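Local coordinates for protein lactose Operon Repressor (Escherichia coli, PDB 1JYE) that represses transcription of the lactose operon by binding operator DNA, here as a more thermostable dimeric variant with weakened operator affinity and a C-terminal deletion, at residues His173-His179 against Thr328-Pro332; His179-Leu185 against Pro239-Ala245. The protein carries 1 engineered substitution. All blocks are in the same frame, centred on the assembly; numbering follows the deposited sequence.

Contact 1 of 2, residues His173-His179 against Thr328-Pro332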
loop_
_atom_site.group_PDB
_atom_site.type_symbol
_atom_site.label_atom_id
_atom_site.label_comp_id
_atom_site.label_asym_id
_atom_site.label_seq_id
_atom_site.Cartn_x
_atom_site.Cartn_y
_atom_site.Cartn_z
ATOM N N HIS A 173 -13.597 15.143 -18.729
ATOM C CA HIS A 173 -14.307 13.877 -18.873
ATOM C C HIS A 173 -15.745 14.040 -18.373
ATOM O O HIS A 173 -16.698 13.661 -19.058
ATOM C CB HIS A 173 -13.589 12.781 -18.073
ATOM C CG HIS A 173 -14.263 11.445 -18.134
ATOM N ND1 HIS A 173 -14.537 10.802 -19.322
ATOM C CD2 HIS A 173 -14.702 10.622 -17.151
ATOM C CE1 HIS A 173 -15.115 9.640 -19.068
ATOM N NE2 HIS A 173 -15.226 9.507 -17.759
ATOM N N LEU A 174 -15.897 14.616 -17.183
ATOM C CA LEU A 174 -17.213 14.831 -16.591
ATOM C C LEU A 174 -18.031 15.839 -17.392
ATOM O O LEU A 174 -19.229 15.651 -17.600
ATOM C CB LEU A 174 -17.073 15.307 -15.142
ATOM C CG LEU A 174 -16.471 14.259 -14.197
ATOM C CD1 LEU A 174 -16.323 14.833 -12.805
ATOM C CD2 LEU A 174 -17.371 13.023 -14.175
ATOM N N VAL A 175 -17.381 16.907 -17.843
ATOM C CA VAL A 175 -18.078 17.927 -18.627
ATOM C C VAL A 175 -18.582 17.340 -19.944
ATOM O O VAL A 175 -19.724 17.593 -20.351
ATOM C CB VAL A 175 -17.157 19.129 -18.922
ATOM C CG1 VAL A 175 -17.837 20.090 -19.900
ATOM C CG2 VAL A 175 -16.835 19.857 -17.625
ATOM N N ALA A 176 -17.733 16.551 -20.596
ATOM C CA ALA A 176 -18.080 15.928 -21.867
ATOM C C ALA A 176 -19.270 14.984 -21.718
ATOM O O ALA A 176 -20.048 14.810 -22.656
ATOM C CB ALA A 176 -16.879 15.173 -22.426
ATOM N N LEU A 177 -19.402 14.373 -20.543
ATOM C CA LEU A 177 -20.509 13.462 -20.279
ATOM C C LEU A 177 -21.801 14.221 -19.988
ATOM O O LEU A 177 -22.879 13.627 -19.960
ATOM C CB LEU A 177 -20.175 12.537 -19.104
ATOM C CG LEU A 177 -19.167 11.420 -19.393
ATOM C CD1 LEU A 177 -18.789 10.723 -18.094
ATOM C CD2 LEU A 177 -19.767 10.427 -20.386
ATOM N N GLY A 178 -21.687 15.530 -19.767
ATOM C CA GLY A 178 -22.864 16.344 -19.502
ATOM C C GLY A 178 -23.063 16.813 -18.069
ATOM O O GLY A 178 -24.081 17.430 -17.748
ATOM N N HIS A 179 -22.097 16.538 -17.198
ATOM C CA HIS A 179 -22.212 16.940 -15.798
ATOM C C HIS A 179 -22.046 18.440 -15.575
ATOM O O HIS A 179 -21.150 19.066 -16.138
ATOM C CB HIS A 179 -21.184 16.188 -14.953
ATOM C CG HIS A 179 -21.474 14.728 -14.819
ATOM N ND1 HIS A 179 -22.440 14.237 -13.967
ATOM C CD2 HIS A 179 -20.958 13.655 -15.463
ATOM C CE1 HIS A 179 -22.509 12.924 -14.095
ATOM N NE2 HIS A 179 -21.621 12.547 -14.997
ATOM N N THR A 328 -17.389 3.925 -13.331
ATOM C CA THR A 328 -17.975 4.871 -12.389
ATOM C C THR A 328 -18.365 6.228 -12.964
ATOM O O THR A 328 -18.741 7.128 -12.213
ATOM C CB THR A 328 -17.029 5.110 -11.207
ATOM O OG1 THR A 328 -15.772 5.584 -11.700
ATOM C CG2 THR A 328 -16.807 3.806 -10.430
ATOM N N THR A 329 -18.278 6.372 -14.281
ATOM C CA THR A 329 -18.633 7.632 -14.928
ATOM C C THR A 329 -19.590 7.439 -16.100
ATOM O O THR A 329 -19.285 6.738 -17.070
ATOM C CB THR A 329 -17.380 8.388 -15.427
ATOM O OG1 THR A 329 -16.540 7.498 -16.174
ATOM C CG2 THR A 329 -16.602 8.960 -14.255
ATOM N N LEU A 330 -20.754 8.068 -15.988
ATOM C CA LEU A 330 -21.793 8.007 -17.008
ATOM C C LEU A 330 -22.442 9.381 -17.108
ATOM O O LEU A 330 -22.209 10.245 -16.261
ATOM C CB LEU A 330 -22.859 6.979 -16.620
ATOM C CG LEU A 330 -22.455 5.504 -16.592
ATOM C CD1 LEU A 330 -23.552 4.681 -15.934
ATOM C CD2 LEU A 330 -22.197 5.022 -18.009
ATOM N N ALA A 331 -23.249 9.585 -18.142
ATOM C CA ALA A 331 -23.941 10.858 -18.307
ATOM C C ALA A 331 -24.835 11.029 -17.081
ATOM O O ALA A 331 -25.286 10.042 -16.496
ATOM C CB ALA A 331 -24.779 10.838 -19.576
ATOM N N PRO A 332 -25.103 12.278 -16.672
ATOM C CA PRO A 332 -25.953 12.501 -15.497
ATOM C C PRO A 332 -27.383 11.990 -15.649
ATOM O O PRO A 332 -27.812 11.754 -16.798
ATOM C CB PRO A 332 -25.893 14.016 -15.311
ATOM C CG PRO A 332 -25.689 14.520 -16.704
ATOM C CD PRO A 332 -24.664 13.557 -17.252
#

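Contact 2 of 2, residues His179-Leu185 against Pro239-Ala245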
loop_
_atom_site.group_PDB
_atom_site.type_symbol
_atom_site.label_atom_id
_atom_site.label_comp_id
_atom_site.label_asym_id
_atom_site.label_seq_id
_atom_site.Cartn_x
_atom_site.Cartn_y
_atom_site.Cartn_z
ATOM N N HIS A 179 -22.097 16.538 -17.198
ATOM C CA HIS A 179 -22.212 16.940 -15.798
ATOM C C HIS A 179 -22.046 18.440 -15.575
ATOM O O HIS A 179 -21.150 19.066 -16.138
ATOM C CB HIS A 179 -21.184 16.188 -14.953
ATOM C CG HIS A 179 -21.474 14.728 -14.819
ATOM N ND1 HIS A 179 -22.440 14.237 -13.967
ATOM C CD2 HIS A 179 -20.958 13.655 -15.463
ATOM C CE1 HIS A 179 -22.509 12.924 -14.095
ATOM N NE2 HIS A 179 -21.621 12.547 -14.997
ATOM N N GLN A 180 -22.916 18.993 -14.734
ATOM C CA GLN A 180 -22.897 20.414 -14.394
ATOM C C GLN A 180 -22.894 20.602 -12.877
ATOM O O GLN A 180 -22.448 21.632 -12.378
ATOM C CB GLN A 180 -24.118 21.115 -14.995
ATOM C CG GLN A 180 -24.177 21.077 -16.515
ATOM C CD GLN A 180 -23.071 21.883 -17.167
ATOM O OE1 GLN A 180 -21.889 21.575 -17.015
ATOM N NE2 GLN A 180 -23.451 22.924 -17.901
ATOM N N GLN A 181 -23.405 19.605 -12.153
ATOM C CA GLN A 181 -23.459 19.632 -10.688
ATOM C C GLN A 181 -22.325 18.753 -10.179
ATOM O O GLN A 181 -22.492 17.544 -10.011
ATOM C CB GLN A 181 -24.796 19.072 -10.193
ATOM C CG GLN A 181 -26.012 19.912 -10.552
ATOM C CD GLN A 181 -26.034 21.242 -9.827
ATOM O OE1 GLN A 181 -25.319 22.175 -10.192
ATOM N NE2 GLN A 181 -26.849 21.331 -8.783
ATOM N N ILE A 182 -21.181 19.370 -9.912
ATOM C CA ILE A 182 -20.000 18.633 -9.485
ATOM C C ILE A 182 -19.463 19.009 -8.110
ATOM O O ILE A 182 -19.444 20.179 -7.734
ATOM C CB ILE A 182 -18.886 18.819 -10.535
ATOM C CG1 ILE A 182 -19.400 18.340 -11.897
ATOM C CG2 ILE A 182 -17.623 18.058 -10.124
ATOM C CD1 ILE A 182 -18.487 18.652 -13.062
ATOM N N ALA A 183 -19.032 18.000 -7.356
ATOM C CA ALA A 183 -18.471 18.230 -6.034
ATOM C C ALA A 183 -17.012 17.797 -6.056
ATOM O O ALA A 183 -16.633 16.908 -6.822
ATOM C CB ALA A 183 -19.241 17.439 -4.978
ATOM N N LEU A 184 -16.199 18.438 -5.222
ATOM C CA LEU A 184 -14.778 18.132 -5.140
ATOM C C LEU A 184 -14.406 17.590 -3.770
ATOM O O LEU A 184 -14.870 18.094 -2.750
ATOM C CB LEU A 184 -13.943 19.392 -5.393
ATOM C CG LEU A 184 -14.237 20.217 -6.649
ATOM C CD1 LEU A 184 -13.307 21.434 -6.677
ATOM C CD2 LEU A 184 -14.050 19.364 -7.889
ATOM N N LEU A 185 -13.574 16.554 -3.748
ATOM C CA LEU A 185 -13.098 15.994 -2.487
ATOM C C LEU A 185 -11.583 16.019 -2.601
ATOM O O LEU A 185 -10.976 15.148 -3.229
ATOM C CB LEU A 185 -13.596 14.559 -2.281
ATOM C CG LEU A 185 -13.030 13.857 -1.038
ATOM C CD1 LEU A 185 -13.199 14.740 0.196
ATOM C CD2 LEU A 185 -13.744 12.527 -0.843
ATOM N N PRO A 239 -24.542 15.943 -5.733
ATOM C CA PRO A 239 -24.011 16.247 -7.060
ATOM C C PRO A 239 -24.292 15.070 -7.984
ATOM O O PRO A 239 -24.724 14.013 -7.527
ATOM C CB PRO A 239 -22.522 16.416 -6.792
ATOM C CG PRO A 239 -22.276 15.349 -5.754
ATOM C CD PRO A 239 -23.463 15.536 -4.812
ATOM N N THR A 240 -24.070 15.253 -9.280
ATOM C CA THR A 240 -24.258 14.157 -10.216
ATOM C C THR A 240 -22.889 13.523 -10.451
ATOM O O THR A 240 -22.786 12.422 -10.981
ATOM C CB THR A 240 -24.859 14.624 -11.565
ATOM O OG1 THR A 240 -24.029 15.635 -12.150
ATOM C CG2 THR A 240 -26.267 15.170 -11.356
ATOM N N ALA A 241 -21.835 14.222 -10.034
ATOM C CA ALA A 241 -20.478 13.709 -10.198
ATOM C C ALA A 241 -19.527 14.268 -9.148
ATOM O O ALA A 241 -19.718 15.373 -8.636
ATOM C CB ALA A 241 -19.958 14.034 -11.598
ATOM N N MET A 242 -18.496 13.490 -8.835
ATOM C CA MET A 242 -17.498 13.890 -7.855
ATOM C C MET A 242 -16.087 13.666 -8.380
ATOM O O MET A 242 -15.800 12.636 -8.988
ATOM C CB MET A 242 -17.652 13.076 -6.562
ATOM C CG MET A 242 -18.942 13.289 -5.791
ATOM S SD MET A 242 -18.977 12.239 -4.313
ATOM C CE MET A 242 -17.853 13.105 -3.237
ATOM N N LEU A 243 -15.215 14.646 -8.159
ATOM C CA LEU A 243 -13.808 14.524 -8.522
ATOM C C LEU A 243 -13.151 14.271 -7.167
ATOM O O LEU A 243 -13.259 15.096 -6.259
ATOM C CB LEU A 243 -13.289 15.830 -9.139
ATOM C CG LEU A 243 -13.704 16.037 -10.596
ATOM C CD1 LEU A 243 -13.539 17.506 -10.984
ATOM C CD2 LEU A 243 -12.870 15.135 -11.495
ATOM N N VAL A 244 -12.495 13.122 -7.017
ATOM C CA VAL A 244 -11.861 12.765 -5.747
ATOM C C VAL A 244 -10.338 12.714 -5.886
ATOM O O VAL A 244 -9.814 12.220 -6.884
ATOM C CB VAL A 244 -12.417 11.412 -5.245
ATOM C CG1 VAL A 244 -11.872 11.100 -3.863
ATOM C CG2 VAL A 244 -13.942 11.472 -5.215
ATOM N N ALA A 245 -9.641 13.220 -4.867
ATOM C CA ALA A 245 -8.185 13.340 -4.882
ATOM C C ALA A 245 -7.341 12.076 -5.017
ATOM O O ALA A 245 -6.179 12.158 -5.406
ATOM C CB ALA A 245 -7.724 14.158 -3.673
HETATM O O HOH W 1 -25.120 17.538 -13.606
#

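Contact 1 of 2, residues His173-His179 against Thr328-Pro332
His179 and Leu330 meet where the turn after helix 163-177 receives the C-terminal end of the modelled chain. The ring NE2 of His179 donates to Leu330 O over 2.7 Å, nearly along the C=O axis but 23° out of the ring plane, a bent bond (142° at the hydrogen). The CD of Pro332 sits over the centre of one face of that ring, 3.9 Å from the centroid, a CH-pi contact. At the other end Thr329 OG1 lies in the plane of the His173 ring, joined to NE2 by a nearly straight hydrogen bond of 2.9 Å; swinging CG anti to the backbone N (chi1 179°) brings that ring edge to the hydroxyl, which also bonds Thr287. Between the two histidines Leu177 CD1 packs 3.8 Å from Thr329 CB and lies over a face of the His173 ring. Both histidines are buried, each held by a hydrogen bond, whereas Gly178, Leu330, Ala331 and Pro332 are exposed to solvent; even so, Pro332 CD packs 3.2 Å from Leu177 O, which also receives a CA-H...O contact from Ala331 CA at 3.4 Å. Gly178, at positive phi, closes helix 163-177 in a Schellman motif, against which residues 328-332 lie in this periplasmic-binding-protein-like fold.

Contact 2 of 2, residues His179-Leu185 against Pro239-Ala245
Strands 182-185 and 241-244 run parallel, their axes 4.7 Å apart and inclined by 22°, with Ile182 bridged to Ala241 and Leu185 to Val244. Backbone bonds alternate across them: Ala183 N gives to Ala241 O, Leu243 N to Ala183 O at 3.0 Å, Leu185 N to Leu243 O, and Ala245 N carries the pattern past the strand end to Leu185 O. At the entrance Gln181 O accepts from Thr240 N at 2.9 Å and, weakly, from Ala241 N. Leu184 and Leu243 lie side by side on the face they share with Ile182 and Ala241, CD2 of Leu184 to CD1 of Leu243 at 3.6 Å. On the other face Leu185 CD2 meets Val244 CG1, while Ala183 CB rests against Pro239 CG at 3.8 Å. Ahead of the strands, His179 ND1 and Thr240 OG1 are 2.8 Å apart in a nearly straight hydrogen bond (175°), and Ala241 CB stands over a ring face, 3.6 Å from the centroid. A water accepts from Gln180 N at 2.9 Å and also bonds Thr240 OG1. A leucine in place of His179 would probably leave Thr240 OG1 and Leu330 O without their imidazole partner and disturb the close fit over Ala241. With both ring nitrogens engaged, the imidazole is probably held in one rotation, and a buried polar side chain has partners for both nitrogens at the edge of a largely apolar sheet.

How the contacts relate
Followed from the N terminus, the chain runs down helix 163-177, turns at Gly178 and enters strand 182-186, so the first segments of both contacts are consecutive and share His179. Contact 2 closes the shorter loop, with 53 residues between its segments, joining neighbouring central strands of the parallel sheet. Contact 1 closes a much longer one, with 148 residues between its segments, and contact 2 is nested inside it. The two also touch: Leu174 of the helix packs through CD1 on Leu243 CG at 3.6 Å and reaches Ala241 and Ile182, and Pro332 meets Thr240. Together they tie the helix, the sheet beneath it and the chain's C-terminal tail into one corner of the domain.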